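Local coordinates for protein alpha-1,2-mannosidase (PDB 1HCU) that probably trims alpha-1,2-linked mannose residues from high-mannose N-glycans as a calcium-dependent glycoside hydrolase of family 47, at residues Lys20-Thr25 with Glu456-Ala461; Thr64-Gly69 with Tyr113-Gly118; Gly118-Leu123 with Ser469-Gln474. All blocks are in the same frame, centred on the assembly; numbering follows the deposited sequence.

How the interactions relate
All three contacts belong to the helical barrel, the (alpha/alpha)7 fold of family 47. Interaction 1 joins helix 13-33, the first helix, to helix 451-465, the last. Interaction 2, between helices 56-67 and 98-117, falls within that span of sequence, with its centre about 15 Å away. Lys-20 NZ probably bonds to Met-68 O and ties the two contacts together. Interaction 3 starts where interaction 2 stops, at the shared Gly-118, and their centres are about 7 Å apart. It crosses interaction 1 in chain order. Together they tie early helices of the barrel to its last helix and the loop that follows.

Interaction 1. Residues Lys20-Thr25 with Glu456-Ala461; sequences KAAFQT and EALKYA
Leu-458 carries this contact alone on its side, using its two methyl branches against Ala-22 and Phe-23. The segments lie on helices 13-33 and 451-465 of the barrel, the first and the last helix of the chain. The tight part is around CD1 of Leu-458. This methyl lies 3.6 Å from CA of Phe-23. It is also 3.7 Å from CD2 of the Phe-23 ring, which it approaches obliquely. It therefore sits in the angle between backbone and ring. The ring is turned there because CG of Phe-23 stands anti to the backbone N, at chi1 180°. The two helices come close at this point, with CA of Phe-23 and CA of Leu-458 6.6 Å apart. Other residues pack round the pair: Phe-454 meets the Phe-23 ring edge-to-face, Thr-64 and Ala-65 of helix 56-67 touch Phe-23, and Val-19 packs on Leu-458.

The second branch is looser. CD2 of Leu-458 comes no nearer than 4.0 Å to CB of Ala-22. Farther round helix 13-33 the surface opens to solvent. Ala-21 is exposed there, and Lys-20 and Gln-24 are partly exposed, with their side chains leaving the backbone away from helix 451-465. On the other helix the buried Lys-459 turns its NZ to a salt bridge with Asp-63, and the backbone O of Ala-455 and of Ala-487 also accept from it.

No hydrogen bond crosses between the two segments. The contact is wholly apolar, so it rests on the fit of one leucine, while the charge of Lys-459 is paired with Asp-63, outside the contact.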
loop_
_atom_site.group_PDB
_atom_site.type_symbol
_atom_site.label_atom_id
_atom_site.label_comp_id
_atom_site.label_asym_id
_atom_site.label_seq_id
_atom_site.Cartn_x
_atom_site.Cartn_y
_atom_site.Cartn_z
ATOM N N LYS A 20 -0.311 -11.718 16.042
ATOM C CA LYS A 20 -0.880 -12.945 15.515
ATOM C C LYS A 20 -2.259 -13.160 16.152
ATOM O O LYS A 20 -3.201 -13.591 15.485
ATOM C CB LYS A 20 0.061 -14.113 15.809
ATOM C CG LYS A 20 -0.361 -15.408 15.164
ATOM C CD LYS A 20 0.692 -16.491 15.332
ATOM C CE LYS A 20 0.198 -17.778 14.697
ATOM N NZ LYS A 20 1.191 -18.872 14.769
ATOM N N ALA A 21 -2.384 -12.824 17.434
ATOM C CA ALA A 21 -3.652 -12.963 18.147
ATOM C C ALA A 21 -4.712 -12.001 17.591
ATOM O O ALA A 21 -5.889 -12.362 17.492
ATOM C CB ALA A 21 -3.441 -12.715 19.651
ATOM N N ALA A 22 -4.304 -10.782 17.238
ATOM C CA ALA A 22 -5.235 -9.803 16.666
ATOM C C ALA A 22 -5.712 -10.277 15.296
ATOM O O ALA A 22 -6.869 -10.059 14.913
ATOM C CB ALA A 22 -4.570 -8.435 16.538
ATOM N N PHE A 23 -4.819 -10.928 14.556
ATOM C CA PHE A 23 -5.172 -11.448 13.243
ATOM C C PHE A 23 -6.168 -12.599 13.418
ATOM O O PHE A 23 -7.182 -12.657 12.721
ATOM C CB PHE A 23 -3.907 -11.916 12.500
ATOM C CG PHE A 23 -4.174 -12.479 11.127
ATOM C CD1 PHE A 23 -4.584 -13.802 10.969
ATOM C CD2 PHE A 23 -4.033 -11.681 9.992
ATOM C CE1 PHE A 23 -4.853 -14.325 9.706
ATOM C CE2 PHE A 23 -4.301 -12.194 8.717
ATOM C CZ PHE A 23 -4.712 -13.522 8.574
ATOM N N GLN A 24 -5.886 -13.495 14.363
ATOM C CA GLN A 24 -6.757 -14.640 14.637
ATOM C C GLN A 24 -8.197 -14.189 14.920
ATOM O O GLN A 24 -9.154 -14.703 14.331
ATOM C CB GLN A 24 -6.219 -15.431 15.841
ATOM C CG GLN A 24 -6.986 -16.719 16.145
ATOM C CD GLN A 24 -6.744 -17.801 15.112
ATOM O OE1 GLN A 24 -7.656 -18.534 14.747
ATOM N NE2 GLN A 24 -5.511 -17.912 14.645
ATOM N N THR A 25 -8.330 -13.217 15.821
ATOM C CA THR A 25 -9.627 -12.662 16.198
ATOM C C THR A 25 -10.349 -12.094 14.963
ATOM O O THR A 25 -11.502 -12.448 14.670
ATOM C CB THR A 25 -9.429 -11.551 17.253
ATOM O OG1 THR A 25 -8.803 -12.113 18.415
ATOM C CG2 THR A 25 -10.748 -10.924 17.643
ATOM N N GLU A 456 -1.994 -5.840 5.174
ATOM C CA GLU A 456 -0.915 -4.906 5.462
ATOM C C GLU A 456 -0.600 -4.539 6.905
ATOM O O GLU A 456 0.489 -4.805 7.398
ATOM C CB GLU A 456 -1.169 -3.618 4.678
ATOM C CG GLU A 456 -1.388 -3.815 3.189
ATOM C CD GLU A 456 -1.319 -2.495 2.430
ATOM O OE1 GLU A 456 -2.379 -1.989 1.995
ATOM O OE2 GLU A 456 -0.200 -1.962 2.283
ATOM N N ALA A 457 -1.538 -3.885 7.572
ATOM C CA ALA A 457 -1.296 -3.478 8.940
ATOM C C ALA A 457 -0.808 -4.633 9.808
ATOM O O ALA A 457 0.227 -4.521 10.459
ATOM C CB ALA A 457 -2.547 -2.865 9.533
ATOM N N LEU A 458 -1.531 -5.749 9.802
ATOM C CA LEU A 458 -1.147 -6.896 10.630
ATOM C C LEU A 458 0.112 -7.610 10.127
ATOM O O LEU A 458 0.845 -8.219 10.907
ATOM C CB LEU A 458 -2.326 -7.876 10.746
ATOM C CG LEU A 458 -3.526 -7.354 11.562
ATOM C CD1 LEU A 458 -4.683 -8.362 11.519
ATOM C CD2 LEU A 458 -3.098 -7.129 13.008
ATOM N N LYS A 459 0.362 -7.518 8.824
ATOM C CA LYS A 459 1.530 -8.134 8.207
ATOM C C LYS A 459 2.812 -7.390 8.620
ATOM O O LYS A 459 3.750 -7.998 9.119
ATOM C CB LYS A 459 1.367 -8.113 6.678
ATOM C CG LYS A 459 2.603 -8.540 5.894
ATOM C CD LYS A 459 2.530 -9.969 5.444
ATOM C CE LYS A 459 2.178 -10.107 3.962
ATOM N NZ LYS A 459 0.795 -9.678 3.597
ATOM N N TYR A 460 2.855 -6.077 8.417
ATOM C CA TYR A 460 4.050 -5.323 8.788
ATOM C C TYR A 460 4.281 -5.345 10.300
ATOM O O TYR A 460 5.421 -5.472 10.747
ATOM C CB TYR A 460 3.969 -3.876 8.280
ATOM C CG TYR A 460 4.082 -3.750 6.767
ATOM C CD1 TYR A 460 5.217 -4.203 6.086
ATOM C CD2 TYR A 460 3.041 -3.203 6.017
ATOM C CE1 TYR A 460 5.302 -4.117 4.691
ATOM C CE2 TYR A 460 3.118 -3.110 4.629
ATOM C CZ TYR A 460 4.246 -3.570 3.969
ATOM O OH TYR A 460 4.309 -3.496 2.592
ATOM N N ALA A 461 3.202 -5.230 11.077
ATOM C CA ALA A 461 3.308 -5.242 12.531
ATOM C C ALA A 461 3.942 -6.552 13.012
ATOM O O ALA A 461 4.809 -6.558 13.889
ATOM C CB ALA A 461 1.929 -5.062 13.162
#

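Interaction 2. Residues Thr64-Gly69 with Tyr113-Gly118; sequences TAILMG and YDLLRG
Leu-115 and Leu-116 meet Leu-67 and Ile-66 in a buried apolar contact between two helices of the (alpha/alpha)7 barrel, near the C-terminal end of each. Along 113-118, Tyr-113 comes first; its side chain leaves the backbone away from 64-69, and it packs on Val-130 and Leu-134 of helix 127-144. Asp-114 forms a salt bridge with Arg-187 and accepts from Ser-491 N. Leu-115 is the first to touch. Its CD1 is 3.8 Å from CD2 of Leu-67, and the two side chains cross at about a right angle. Its CB lies 4.2 Å from CG2 of Ile-66. Leu-116 follows, with CG and CD2 each 3.5 Å from CD1 of Ile-66. That methyl reaches them because CD1 extends the Ile-66 chain (chi2 172°). With an alanine here, CD1 and CG2 are gone, which would probably open a gap against Leu-116 and beside CB of Leu-115. Arg-117 runs out alongside Tyr-113, with CG above one face of its ring, toward the rim. Both segments end in glycine. Gly-69, at positive phi, closes its helix in a Schellman motif. Gly-118 N bonds to Leu-115 O at 3.0 Å.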
loop_
_atom_site.group_PDB
_atom_site.type_symbol
_atom_site.label_atom_id
_atom_site.label_comp_id
_atom_site.label_asym_id
_atom_site.label_seq_id
_atom_site.Cartn_x
_atom_site.Cartn_y
_atom_site.Cartn_z
ATOM N N THR A 64 -0.711 -13.334 4.629
ATOM C CA THR A 64 -0.375 -12.948 5.987
ATOM C C THR A 64 -0.510 -14.203 6.846
ATOM O O THR A 64 0.332 -14.474 7.702
ATOM C CB THR A 64 -1.315 -11.841 6.511
ATOM O OG1 THR A 64 -1.172 -10.668 5.695
ATOM C CG2 THR A 64 -0.971 -11.486 7.952
ATOM N N ALA A 65 -1.560 -14.985 6.589
ATOM C CA ALA A 65 -1.811 -16.224 7.326
ATOM C C ALA A 65 -0.688 -17.225 7.085
ATOM O O ALA A 65 -0.361 -18.023 7.959
ATOM C CB ALA A 65 -3.146 -16.829 6.893
ATOM N N ILE A 66 -0.106 -17.191 5.892
ATOM C CA ILE A 66 0.983 -18.105 5.563
ATOM C C ILE A 66 2.245 -17.759 6.353
ATOM O O ILE A 66 2.883 -18.639 6.916
ATOM C CB ILE A 66 1.312 -18.060 4.049
ATOM C CG1 ILE A 66 0.184 -18.704 3.251
ATOM C CG2 ILE A 66 2.619 -18.784 3.774
ATOM C CD1 ILE A 66 0.337 -18.541 1.762
ATOM N N LEU A 67 2.590 -16.475 6.398
ATOM C CA LEU A 67 3.791 -16.020 7.110
ATOM C C LEU A 67 3.682 -16.212 8.621
ATOM O O LEU A 67 4.696 -16.271 9.319
ATOM C CB LEU A 67 4.062 -14.541 6.802
ATOM C CG LEU A 67 4.238 -14.168 5.326
ATOM C CD1 LEU A 67 4.416 -12.661 5.192
ATOM C CD2 LEU A 67 5.443 -14.897 4.752
ATOM N N MET A 68 2.452 -16.300 9.119
ATOM C CA MET A 68 2.214 -16.483 10.542
ATOM C C MET A 68 2.150 -17.957 10.921
ATOM O O MET A 68 2.079 -18.297 12.097
ATOM C CB MET A 68 0.909 -15.799 10.955
ATOM C CG MET A 68 0.961 -14.281 10.912
ATOM S SD MET A 68 -0.652 -13.545 11.235
ATOM C CE MET A 68 -0.188 -11.908 11.818
ATOM N N GLY A 69 2.169 -18.835 9.928
ATOM C CA GLY A 69 2.112 -20.257 10.222
ATOM C C GLY A 69 0.712 -20.741 10.573
ATOM O O GLY A 69 0.557 -21.744 11.268
ATOM N N TYR A 113 0.981 -17.702 -4.043
ATOM C CA TYR A 113 1.551 -18.717 -4.916
ATOM C C TYR A 113 3.072 -18.794 -4.737
ATOM O O TYR A 113 3.625 -19.880 -4.554
ATOM C CB TYR A 113 1.193 -18.403 -6.367
ATOM C CG TYR A 113 1.670 -19.435 -7.356
ATOM C CD1 TYR A 113 1.042 -20.674 -7.477
ATOM C CD2 TYR A 113 2.759 -19.165 -8.176
ATOM C CE1 TYR A 113 1.499 -21.617 -8.399
ATOM C CE2 TYR A 113 3.219 -20.082 -9.083
ATOM C CZ TYR A 113 2.595 -21.304 -9.197
ATOM O OH TYR A 113 3.112 -22.204 -10.097
ATOM N N ASP A 114 3.743 -17.643 -4.766
ATOM C CA ASP A 114 5.191 -17.617 -4.604
ATOM C C ASP A 114 5.639 -18.139 -3.238
ATOM O O ASP A 114 6.654 -18.825 -3.137
ATOM C CB ASP A 114 5.747 -16.204 -4.828
ATOM C CG ASP A 114 5.884 -15.850 -6.308
ATOM O OD1 ASP A 114 6.018 -16.777 -7.135
ATOM O OD2 ASP A 114 5.880 -14.647 -6.646
ATOM N N LEU A 115 4.891 -17.826 -2.187
ATOM C CA LEU A 115 5.266 -18.298 -0.863
ATOM C C LEU A 115 5.046 -19.810 -0.715
ATOM O O LEU A 115 5.935 -20.526 -0.243
ATOM C CB LEU A 115 4.480 -17.544 0.215
ATOM C CG LEU A 115 4.773 -16.040 0.348
ATOM C CD1 LEU A 115 3.838 -15.426 1.379
ATOM C CD2 LEU A 115 6.218 -15.818 0.751
ATOM N N LEU A 116 3.880 -20.293 -1.140
ATOM C CA LEU A 116 3.559 -21.717 -1.034
ATOM C C LEU A 116 4.423 -22.622 -1.923
ATOM O O LEU A 116 4.458 -23.832 -1.727
ATOM C CB LEU A 116 2.066 -21.944 -1.329
ATOM C CG LEU A 116 1.136 -21.315 -0.281
ATOM C CD1 LEU A 116 -0.309 -21.667 -0.586
ATOM C CD2 LEU A 116 1.513 -21.814 1.101
ATOM N N ARG A 117 5.108 -22.034 -2.902
ATOM C CA ARG A 117 5.991 -22.795 -3.775
ATOM C C ARG A 117 7.440 -22.546 -3.385
ATOM O O ARG A 117 8.344 -23.246 -3.841
ATOM C CB ARG A 117 5.811 -22.403 -5.236
ATOM C CG ARG A 117 4.480 -22.798 -5.817
ATOM C CD ARG A 117 4.573 -22.840 -7.313
ATOM N NE ARG A 117 5.361 -23.978 -7.768
ATOM C CZ ARG A 117 5.875 -24.082 -8.987
ATOM N NH1 ARG A 117 5.682 -23.105 -9.865
ATOM N NH2 ARG A 117 6.576 -25.155 -9.329
ATOM N N GLY A 118 7.652 -21.549 -2.536
ATOM C CA GLY A 118 8.995 -21.222 -2.107
ATOM C C GLY A 118 9.332 -21.647 -0.689
ATOM O O GLY A 118 9.158 -22.810 -0.325
#

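Interaction 3. Residues Gly118-Leu123 with Ser469-Gln474; sequences GPFSSL and SDVQVQ
Phe-120 turns the edge of its ring to a serine hydroxyl: OG of Ser-469 lies near the ring plane, 4.2 Å from CZ. That oxygen already has a role in its own loop, where it accepts from Val-471 N at 3.1 Å, with an N-H...O angle of 142°, so the bond is bent. This bond makes an ST turn, and it places Ser-469 and Val-471 side by side before the ring. The contact joins two loops of the barrel fold. One links helices 98-117 and 127-144, and the other runs from helix 451-465 to strand 481-483.

The closest touch is apolar. CE1 of Phe-120 is 3.8 Å from CG2 of Val-471, and the side chains cross at about a right angle. The methyl meets the ring obliquely. CG of Phe-120 stands beside its backbone N (chi1 -72°), which brings the ring across to the second loop. Leu-123 CD1 lies in the ring plane at another edge. Ile-66 and Leu-67 of helix 56-67 also pack on Phe-120, and Val-471 rests on Phe-483.

Nearer the surface the contact thins. CB of Pro-119 comes only to 4.3 Å from OD1 of Asp-470. Pro-119 is exposed, and both it and Asp-470 touch Phe-481. No hydrogen bond crosses between the two segments. This is plain packing between two loops.

Past the contact the second loop is held by its own bonds and by helix 393-405. Tyr-399 OH bonds to Val-473 N, and Arg-403 NE to Val-473 O. Gln-474 also curls back: its NE2 donates to the backbone O of Gln-472 at 2.9 Å, from 59° above the carbonyl plane.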
loop_
_atom_site.group_PDB
_atom_site.type_symbol
_atom_site.label_atom_id
_atom_site.label_comp_id
_atom_site.label_asym_id
_atom_site.label_seq_id
_atom_site.Cartn_x
_atom_site.Cartn_y
_atom_site.Cartn_z
ATOM N N GLY A 118 7.652 -21.549 -2.536
ATOM C CA GLY A 118 8.995 -21.222 -2.107
ATOM C C GLY A 118 9.332 -21.647 -0.689
ATOM O O GLY A 118 9.158 -22.810 -0.325
ATOM N N PRO A 119 9.798 -20.707 0.145
ATOM C CA PRO A 119 10.184 -20.944 1.538
ATOM C C PRO A 119 9.058 -21.214 2.530
ATOM O O PRO A 119 9.313 -21.346 3.724
ATOM C CB PRO A 119 10.958 -19.680 1.887
ATOM C CG PRO A 119 10.149 -18.636 1.181
ATOM C CD PRO A 119 9.877 -19.268 -0.179
ATOM N N PHE A 120 7.821 -21.282 2.052
ATOM C CA PHE A 120 6.692 -21.555 2.932
ATOM C C PHE A 120 5.823 -22.664 2.374
ATOM O O PHE A 120 4.651 -22.765 2.719
ATOM C CB PHE A 120 5.833 -20.300 3.142
ATOM C CG PHE A 120 6.477 -19.261 4.010
ATOM C CD1 PHE A 120 7.487 -18.446 3.511
ATOM C CD2 PHE A 120 6.107 -19.128 5.346
ATOM C CE1 PHE A 120 8.126 -17.518 4.324
ATOM C CE2 PHE A 120 6.741 -18.197 6.175
ATOM C CZ PHE A 120 7.754 -17.392 5.662
ATOM N N SER A 121 6.403 -23.505 1.524
ATOM C CA SER A 121 5.659 -24.599 0.906
ATOM C C SER A 121 5.079 -25.611 1.890
ATOM O O SER A 121 4.125 -26.322 1.564
ATOM C CB SER A 121 6.546 -25.326 -0.100
ATOM O OG SER A 121 7.685 -25.866 0.540
ATOM N N SER A 122 5.650 -25.674 3.088
ATOM C CA SER A 122 5.178 -26.603 4.111
ATOM C C SER A 122 3.747 -26.280 4.556
ATOM O O SER A 122 2.980 -27.183 4.903
ATOM C CB SER A 122 6.110 -26.574 5.329
ATOM O OG SER A 122 6.045 -25.320 5.988
ATOM N N LEU A 123 3.391 -24.997 4.544
ATOM C CA LEU A 123 2.051 -24.566 4.953
ATOM C C LEU A 123 0.942 -24.989 3.989
ATOM O O LEU A 123 -0.188 -24.513 4.086
ATOM C CB LEU A 123 2.013 -23.045 5.142
ATOM C CG LEU A 123 2.454 -22.529 6.515
ATOM C CD1 LEU A 123 3.545 -21.484 6.360
ATOM C CD2 LEU A 123 1.253 -21.947 7.252
ATOM N N SER A 469 13.426 -14.471 7.824
ATOM C CA SER A 469 12.948 -15.282 6.705
ATOM C C SER A 469 13.299 -14.529 5.427
ATOM O O SER A 469 13.822 -13.416 5.482
ATOM C CB SER A 469 11.434 -15.511 6.777
ATOM O OG SER A 469 10.707 -14.428 6.227
ATOM N N ASP A 470 13.014 -15.129 4.280
ATOM C CA ASP A 470 13.314 -14.488 3.004
ATOM C C ASP A 470 12.381 -13.315 2.708
ATOM O O ASP A 470 12.695 -12.450 1.903
ATOM C CB ASP A 470 13.221 -15.507 1.866
ATOM C CG ASP A 470 14.372 -16.488 1.872
ATOM O OD1 ASP A 470 14.431 -17.348 2.781
ATOM O OD2 ASP A 470 15.227 -16.388 0.969
ATOM N N VAL A 471 11.228 -13.300 3.357
ATOM C CA VAL A 471 10.261 -12.242 3.150
ATOM C C VAL A 471 10.743 -10.926 3.761
ATOM O O VAL A 471 10.442 -9.858 3.243
ATOM C CB VAL A 471 8.904 -12.630 3.767
ATOM C CG1 VAL A 471 7.875 -11.545 3.501
ATOM C CG2 VAL A 471 8.444 -13.951 3.182
ATOM N N GLN A 472 11.498 -11.012 4.856
ATOM C CA GLN A 472 12.022 -9.827 5.536
ATOM C C GLN A 472 12.955 -9.055 4.598
ATOM O O GLN A 472 13.747 -9.654 3.870
ATOM C CB GLN A 472 12.804 -10.235 6.797
ATOM C CG GLN A 472 12.000 -10.960 7.895
ATOM C CD GLN A 472 11.282 -10.018 8.862
ATOM O OE1 GLN A 472 10.683 -10.465 9.844
ATOM N NE2 GLN A 472 11.343 -8.721 8.592
ATOM N N VAL A 473 12.874 -7.728 4.607
ATOM C CA VAL A 473 13.754 -6.959 3.740
ATOM C C VAL A 473 15.179 -6.921 4.322
ATOM O O VAL A 473 15.376 -6.588 5.492
ATOM C CB VAL A 473 13.215 -5.519 3.524
ATOM C CG1 VAL A 473 11.839 -5.567 2.864
ATOM C CG2 VAL A 473 13.116 -4.806 4.830
ATOM N N GLN A 474 16.165 -7.294 3.507
ATOM C CA GLN A 474 17.561 -7.313 3.937
ATOM C C GLN A 474 18.246 -5.968 3.695
ATOM O O GLN A 474 18.282 -5.466 2.568
ATOM C CB GLN A 474 18.328 -8.413 3.196
ATOM C CG GLN A 474 17.685 -9.796 3.273
ATOM C CD GLN A 474 17.478 -10.271 4.695
ATOM O OE1 GLN A 474 18.402 -10.262 5.501
ATOM N NE2 GLN A 474 16.259 -10.698 5.008
#